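Local coordinates for protein autotransporter adhesin/invasin TibA (Escherichia coli, PDB 4Q1Q) that mediates adhesion to and invasion of human intestinal epithelial cells, promotes bacterial aggregation through self-association, and enhances biofilm formation, at residues 232-237 and 251-256; 255-260 and 274-279. One frame throughout, in Å; residues are numbered along the deposited sequence.

Contact 1: 232-237 and 251-256. With 289 (D-glycero-alpha-D-manno-heptopyranose), chain T.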
loop_
_atom_site.group_PDB
_atom_site.type_symbol
_atom_site.label_atom_id
_atom_site.label_comp_id
_atom_site.label_asym_id
_atom_site.label_seq_id
_atom_site.Cartn_x
_atom_site.Cartn_y
_atom_site.Cartn_z
ATOM N N GLY A 232 12.544 -13.832 14.711
ATOM C CA GLY A 232 12.007 -12.482 14.570
ATOM C C GLY A 232 12.644 -11.531 15.570
ATOM O O GLY A 232 13.103 -11.950 16.628
ATOM N N ARG A 233 12.599 -10.240 15.264
ATOM C CA ARG A 233 13.077 -9.231 16.197
ATOM C C ARG A 233 12.203 -8.000 16.135
ATOM O O ARG A 233 12.009 -7.451 15.062
ATOM C CB ARG A 233 14.517 -8.812 15.868
ATOM C CG ARG A 233 15.117 -7.927 16.954
ATOM C CD ARG A 233 16.624 -7.741 16.859
ATOM N NE ARG A 233 16.943 -7.056 15.611
ATOM C CZ ARG A 233 17.736 -7.533 14.656
ATOM N NH1 ARG A 233 18.358 -8.698 14.801
ATOM N NH2 ARG A 233 17.922 -6.814 13.555
ATOM N N GLN A 234 11.720 -7.555 17.288
ATOM C CA GLN A 234 11.223 -6.203 17.453
ATOM C C GLN A 234 12.375 -5.358 17.994
ATOM O O GLN A 234 12.904 -5.685 19.057
ATOM C CB GLN A 234 10.117 -6.219 18.495
ATOM C CG GLN A 234 9.409 -4.907 18.726
ATOM C CD GLN A 234 8.179 -5.111 19.600
ATOM O OE1 GLN A 234 8.275 -5.630 20.703
ATOM N NE2 GLN A 234 7.014 -4.759 19.084
ATOM N N HIS A 235 12.758 -4.304 17.278
ATOM C CA HIS A 235 13.855 -3.421 17.690
ATOM C C HIS A 235 13.313 -2.052 18.106
ATOM O O HIS A 235 12.748 -1.340 17.282
ATOM C CB HIS A 235 14.880 -3.280 16.557
ATOM C CG HIS A 235 16.274 -2.990 17.029
ATOM N ND1 HIS A 235 17.356 -3.758 16.655
ATOM C CD2 HIS A 235 16.748 -2.079 17.915
ATOM C CE1 HIS A 235 18.443 -3.309 17.257
ATOM N NE2 HIS A 235 18.102 -2.296 18.035
ATOM N N VAL A 236 13.475 -1.686 19.375
ATOM C CA VAL A 236 12.938 -0.432 19.889
ATOM C C VAL A 236 14.054 0.590 20.133
ATOM O O VAL A 236 14.989 0.304 20.880
ATOM C CB VAL A 236 12.185 -0.642 21.207
ATOM C CG1 VAL A 236 11.391 0.621 21.526
ATOM C CG2 VAL A 236 11.269 -1.860 21.125
ATOM N N TYR A 237 13.936 1.774 19.537
ATOM C CA TYR A 237 14.987 2.783 19.613
ATOM C C TYR A 237 14.523 3.849 20.594
ATOM O O TYR A 237 13.451 3.726 21.199
ATOM C CB TYR A 237 15.327 3.386 18.253
ATOM C CG TYR A 237 15.911 2.354 17.337
ATOM C CD1 TYR A 237 15.080 1.542 16.587
ATOM C CD2 TYR A 237 17.283 2.212 17.200
ATOM C CE1 TYR A 237 15.598 0.589 15.732
ATOM C CE2 TYR A 237 17.818 1.271 16.343
ATOM C CZ TYR A 237 16.966 0.469 15.615
ATOM O OH TYR A 237 17.474 -0.494 14.781
ATOM N N GLY A 251 12.833 -15.992 19.455
ATOM C CA GLY A 251 12.569 -14.631 18.981
ATOM C C GLY A 251 13.305 -13.608 19.820
ATOM O O GLY A 251 13.868 -13.977 20.849
HETATM N N MSE A 252 13.268 -12.341 19.416
HETATM C CA MSE A 252 13.949 -11.285 20.171
HETATM C C MSE A 252 13.312 -9.929 20.228
HETATM O O MSE A 252 12.869 -9.378 19.220
HETATM C CB MSE A 252 15.296 -11.043 19.514
HETATM C CG MSE A 252 16.185 -10.290 20.507
HETATM SE SE MSE A 252 17.918 -10.041 19.609
HETATM C CE MSE A 252 18.731 -11.785 20.047
ATOM N N LEU A 253 13.282 -9.395 21.445
ATOM C CA LEU A 253 12.983 -7.985 21.657
ATOM C C LEU A 253 14.300 -7.319 22.060
ATOM O O LEU A 253 14.958 -7.703 23.026
ATOM C CB LEU A 253 11.904 -7.809 22.722
ATOM C CG LEU A 253 11.768 -6.443 23.398
ATOM C CD1 LEU A 253 11.160 -5.512 22.362
ATOM C CD2 LEU A 253 10.934 -6.563 24.664
ATOM N N GLN A 254 14.701 -6.322 21.283
ATOM C CA GLN A 254 15.864 -5.527 21.655
ATOM C C GLN A 254 15.510 -4.071 21.886
ATOM O O GLN A 254 14.963 -3.384 21.022
ATOM C CB GLN A 254 16.867 -5.638 20.527
ATOM C CG GLN A 254 18.232 -5.088 20.894
ATOM C CD GLN A 254 19.232 -5.396 19.804
ATOM O OE1 GLN A 254 18.931 -6.068 18.814
ATOM N NE2 GLN A 254 20.427 -4.869 19.972
ATOM N N VAL A 255 15.811 -3.599 23.089
ATOM C CA VAL A 255 15.445 -2.244 23.467
ATOM C C VAL A 255 16.715 -1.418 23.656
ATOM O O VAL A 255 17.568 -1.745 24.471
ATOM C CB VAL A 255 14.594 -2.257 24.749
ATOM C CG1 VAL A 255 14.102 -0.867 25.129
ATOM C CG2 VAL A 255 13.413 -3.200 24.559
ATOM N N GLU A 256 16.869 -0.362 22.873
ATOM C CA GLU A 256 18.032 0.503 23.028
ATOM C C GLU A 256 17.786 1.462 24.177
ATOM O O GLU A 256 16.650 1.649 24.617
ATOM C CB GLU A 256 18.288 1.350 21.787
ATOM C CG GLU A 256 18.328 0.566 20.494
ATOM C CD GLU A 256 19.673 -0.103 20.278
ATOM O OE1 GLU A 256 19.859 -0.719 19.206
ATOM O OE2 GLU A 256 20.534 0.005 21.181
HETATM O O7 289 T . 14.440 9.702 13.907
HETATM C C7 289 T . 13.792 8.428 13.954
HETATM C C6 289 T . 14.509 7.510 12.976
HETATM O O6 289 T . 15.739 8.107 12.559
HETATM C C5 289 T . 14.805 6.145 13.577
HETATM O O5 289 T . 13.833 5.344 12.909
HETATM C C1 289 T . 13.632 4.100 13.547
HETATM C C2 289 T . 14.928 3.330 13.375
HETATM O O2 289 T . 15.079 3.038 11.984
HETATM C C3 289 T . 16.104 4.118 13.948
HETATM O O3 289 T . 17.331 3.407 13.722
HETATM C C4 289 T . 16.165 5.504 13.333
HETATM O O4 289 T . 17.265 6.166 13.965
#
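G232 to Y237 and G251 to E256 pair residue for residue as neighbouring parallel strands, 4.7 Å apart at the axes and 9° from perfect alignment, with five backbone hydrogen bonds between them. The bonds straighten toward the C-terminal end, where V236 N to Q254 O and E256 N to V236 O, both 2.8 Å, are almost linear. Paired residues send their side chains to the same face, as in the stacked coils of the right-handed parallel beta-helix that autotransporter passengers form. On the face of R233, H235, M252 and Q254, the H235 imidazole is sandwiched: Q254 CB lies over the centre of one face and Y237 OH over the centre of the other, 3.5 Å above the plane. In the ring plane, H235 NE2 donates to E256 OE1 at 2.6 Å, meeting that oxygen on its anti side and 33° out of the carboxylate plane. E256 reaches it by folding back at chi2 (-81°). The Q254 amide, tilted against the imidazole, brings OE1 to 3.2 Å from H235 CE1, while R233 CD rests 3.8 Å from the selenium of M252. The other face carries Q234, V236, L253 and V255: L253 CD1 packs on V236 CG2, 3.9 Å away, and beside Q234, whose amide is hydrogen-bonded to Q215 and T245. One face of the Y237 ring lies against H235, and its opposite face receives O3 of a heptose. The bond to E256, in the plane of the imidazole, and the two covered faces fix its rotation, and the nearby carboxylate would be expected to stabilise a protonated H235.

Contact 2: 255-260 and 274-279; sequences VEAGGS and TNTSAA. With 289 (D-glycero-alpha-D-manno-heptopyranose), chain B; 289 (D-glycero-alpha-D-manno-heptopyranose), chain C.
V255 and A279 meet through their methyl groups, CG1 to CB at 4.0 Å, where the loop beyond one strand passes the loop beyond the next. V255 CG1 stands anti to its own nitrogen (chi1 -176°), which turns that branch to A279, while V280 also packs on the valine. Farther out, the N275 side chain lies alongside E256, pointing the same way, with amide and carboxylate planes 20° apart; the carboxylate itself is engaged by H235. N275 CB sits 3.7 Å from A257 N, and T276 OG1 comes equally near the A257 methyl. A water joins the two backbones, donating to V255 O at 2.9 Å and accepting from N275 N at 2.7 Å. From E256 to G259 the chain makes a type II beta turn, closed by G259 N to E256 O; G258, at phi 81°, occupies the position that such turns commonly give to glycine. Beyond it, S260 CA approaches A279 O at 3.5 Å in a CA-H...O contact. S260 OG is covalently joined to C1 of one heptose, and S277 OG to C1 of another. The regular ladder thus gives way at this end to a methyl contact and a water bridge between backbones, beside two serines that carry sugar.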
loop_
_atom_site.group_PDB
_atom_site.type_symbol
_atom_site.label_atom_id
_atom_site.label_comp_id
_atom_site.label_asym_id
_atom_site.label_seq_id
_atom_site.Cartn_x
_atom_site.Cartn_y
_atom_site.Cartn_z
ATOM N N VAL A 255 15.811 -3.599 23.089
ATOM C CA VAL A 255 15.445 -2.244 23.467
ATOM C C VAL A 255 16.715 -1.418 23.656
ATOM O O VAL A 255 17.568 -1.745 24.471
ATOM C CB VAL A 255 14.594 -2.257 24.749
ATOM C CG1 VAL A 255 14.102 -0.867 25.129
ATOM C CG2 VAL A 255 13.413 -3.200 24.559
ATOM N N GLU A 256 16.869 -0.362 22.873
ATOM C CA GLU A 256 18.032 0.503 23.028
ATOM C C GLU A 256 17.786 1.462 24.177
ATOM O O GLU A 256 16.650 1.649 24.617
ATOM C CB GLU A 256 18.288 1.350 21.787
ATOM C CG GLU A 256 18.328 0.566 20.494
ATOM C CD GLU A 256 19.673 -0.103 20.278
ATOM O OE1 GLU A 256 19.859 -0.719 19.206
ATOM O OE2 GLU A 256 20.534 0.005 21.181
ATOM N N ALA A 257 18.862 2.062 24.670
ATOM C CA ALA A 257 18.759 2.947 25.820
ATOM C C ALA A 257 17.758 4.037 25.485
ATOM O O ALA A 257 17.791 4.583 24.387
ATOM C CB ALA A 257 20.118 3.520 26.193
ATOM N N GLY A 258 16.844 4.309 26.412
ATOM C CA GLY A 258 15.773 5.268 26.164
ATOM C C GLY A 258 14.558 4.777 25.389
ATOM O O GLY A 258 13.642 5.578 25.169
ATOM N N GLY A 259 14.536 3.525 24.930
ATOM C CA GLY A 259 13.334 2.964 24.320
ATOM C C GLY A 259 12.492 2.392 25.445
ATOM O O GLY A 259 13.035 2.249 26.532
ATOM N N SER A 260 11.217 2.049 25.253
ATOM C CA SER A 260 10.478 1.336 26.301
ATOM C C SER A 260 9.559 0.223 25.825
ATOM O O SER A 260 8.944 0.270 24.766
ATOM C CB SER A 260 9.641 2.274 27.175
ATOM O OG SER A 260 9.511 3.581 26.636
ATOM N N THR A 274 18.254 -5.393 26.967
ATOM C CA THR A 274 17.977 -4.031 27.412
ATOM C C THR A 274 19.310 -3.325 27.590
ATOM O O THR A 274 20.326 -3.996 27.790
ATOM C CB THR A 274 17.232 -3.981 28.756
ATOM O OG1 THR A 274 17.983 -4.734 29.712
ATOM C CG2 THR A 274 15.826 -4.563 28.628
ATOM N N ASN A 275 19.278 -1.999 27.536
ATOM C CA ASN A 275 20.462 -1.159 27.701
ATOM C C ASN A 275 20.366 -0.062 28.761
ATOM O O ASN A 275 21.199 0.844 28.819
ATOM C CB ASN A 275 20.851 -0.569 26.346
ATOM C CG ASN A 275 21.124 -1.664 25.339
ATOM O OD1 ASN A 275 20.234 -2.143 24.639
ATOM N ND2 ASN A 275 22.335 -2.169 25.379
ATOM N N THR A 276 19.396 -0.243 29.644
ATOM C CA THR A 276 18.995 0.651 30.715
ATOM C C THR A 276 18.185 -0.245 31.663
ATOM O O THR A 276 17.566 -1.200 31.210
ATOM C CB THR A 276 18.077 1.745 30.132
ATOM O OG1 THR A 276 18.866 2.793 29.561
ATOM C CG2 THR A 276 17.118 2.287 31.183
ATOM N N SER A 277 18.092 0.042 32.954
ATOM C CA SER A 277 17.369 -0.865 33.842
ATOM C C SER A 277 15.843 -0.786 33.841
ATOM O O SER A 277 15.165 -1.745 34.208
ATOM C CB SER A 277 17.800 -0.630 35.288
ATOM O OG SER A 277 17.422 0.681 35.665
ATOM N N ALA A 278 15.263 0.368 33.562
ATOM C CA ALA A 278 13.801 0.435 33.665
ATOM C C ALA A 278 13.188 0.381 32.260
ATOM O O ALA A 278 12.214 1.065 31.950
ATOM C CB ALA A 278 13.383 1.670 34.456
ATOM N N ALA A 279 13.766 -0.448 31.395
ATOM C CA ALA A 279 13.422 -0.410 29.976
ATOM C C ALA A 279 12.208 -1.277 29.655
ATOM O O ALA A 279 11.423 -0.943 28.770
ATOM C CB ALA A 279 14.610 -0.849 29.129
HETATM O O7 289 B . 19.905 -1.386 37.898
HETATM C C7 289 B . 20.611 -0.186 38.256
HETATM C C6 289 B . 19.663 0.887 38.761
HETATM O O6 289 B . 20.452 1.879 39.420
HETATM C C5 289 B . 18.867 1.450 37.587
HETATM O O5 289 B . 17.746 0.574 37.515
HETATM C C1 289 B . 16.652 0.967 36.683
HETATM C C2 289 B . 16.130 2.270 37.280
HETATM O O2 289 B . 15.848 2.153 38.680
HETATM C C3 289 B . 17.236 3.270 36.965
HETATM O O3 289 B . 16.741 4.585 37.219
HETATM C C4 289 B . 18.493 2.917 37.747
HETATM O O4 289 B . 19.625 3.639 37.254
HETATM O O7 289 C . 7.888 9.897 26.974
HETATM C C7 289 C . 7.436 8.801 26.168
HETATM C C6 289 C . 8.512 7.762 25.831
HETATM O O6 289 C . 9.833 8.314 25.743
HETATM C C5 289 C . 8.573 6.589 26.816
HETATM O O5 289 C . 9.790 5.884 26.554
HETATM C C1 289 C . 9.876 4.659 27.286
HETATM C C2 289 C . 10.060 5.042 28.752
HETATM O O2 289 C . 11.170 5.914 28.997
HETATM C C3 289 C . 8.791 5.757 29.207
HETATM O O3 289 C . 8.951 6.166 30.569
HETATM C C4 289 C . 8.492 6.949 28.301
HETATM O O4 289 C . 7.170 7.391 28.621
HETATM O O HOH W 1 17.187 -0.355 27.030
#

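In the fold
Contacts 1 and 2 are successive steps along one beta-helix, their centres about 11 Å apart, and they share V255 and E256. V255 ends the strand in 251-256 and then packs on the loop 274-279; E256 serves contact 1 with its side chain while its backbone opens the turn in 255-260. The two also touch directly: V236 CG1 lies 4.0 Å from S260 N and 4.1 Å from G259 CA. Contact 2 is farther from the chain's centre, about 32 Å against 25 Å between centres, near the modelled C-terminal end. Heptoses accompany both, one resting on Y237 in contact 1 and two attached to serines in contact 2, all on the same passenger fragment.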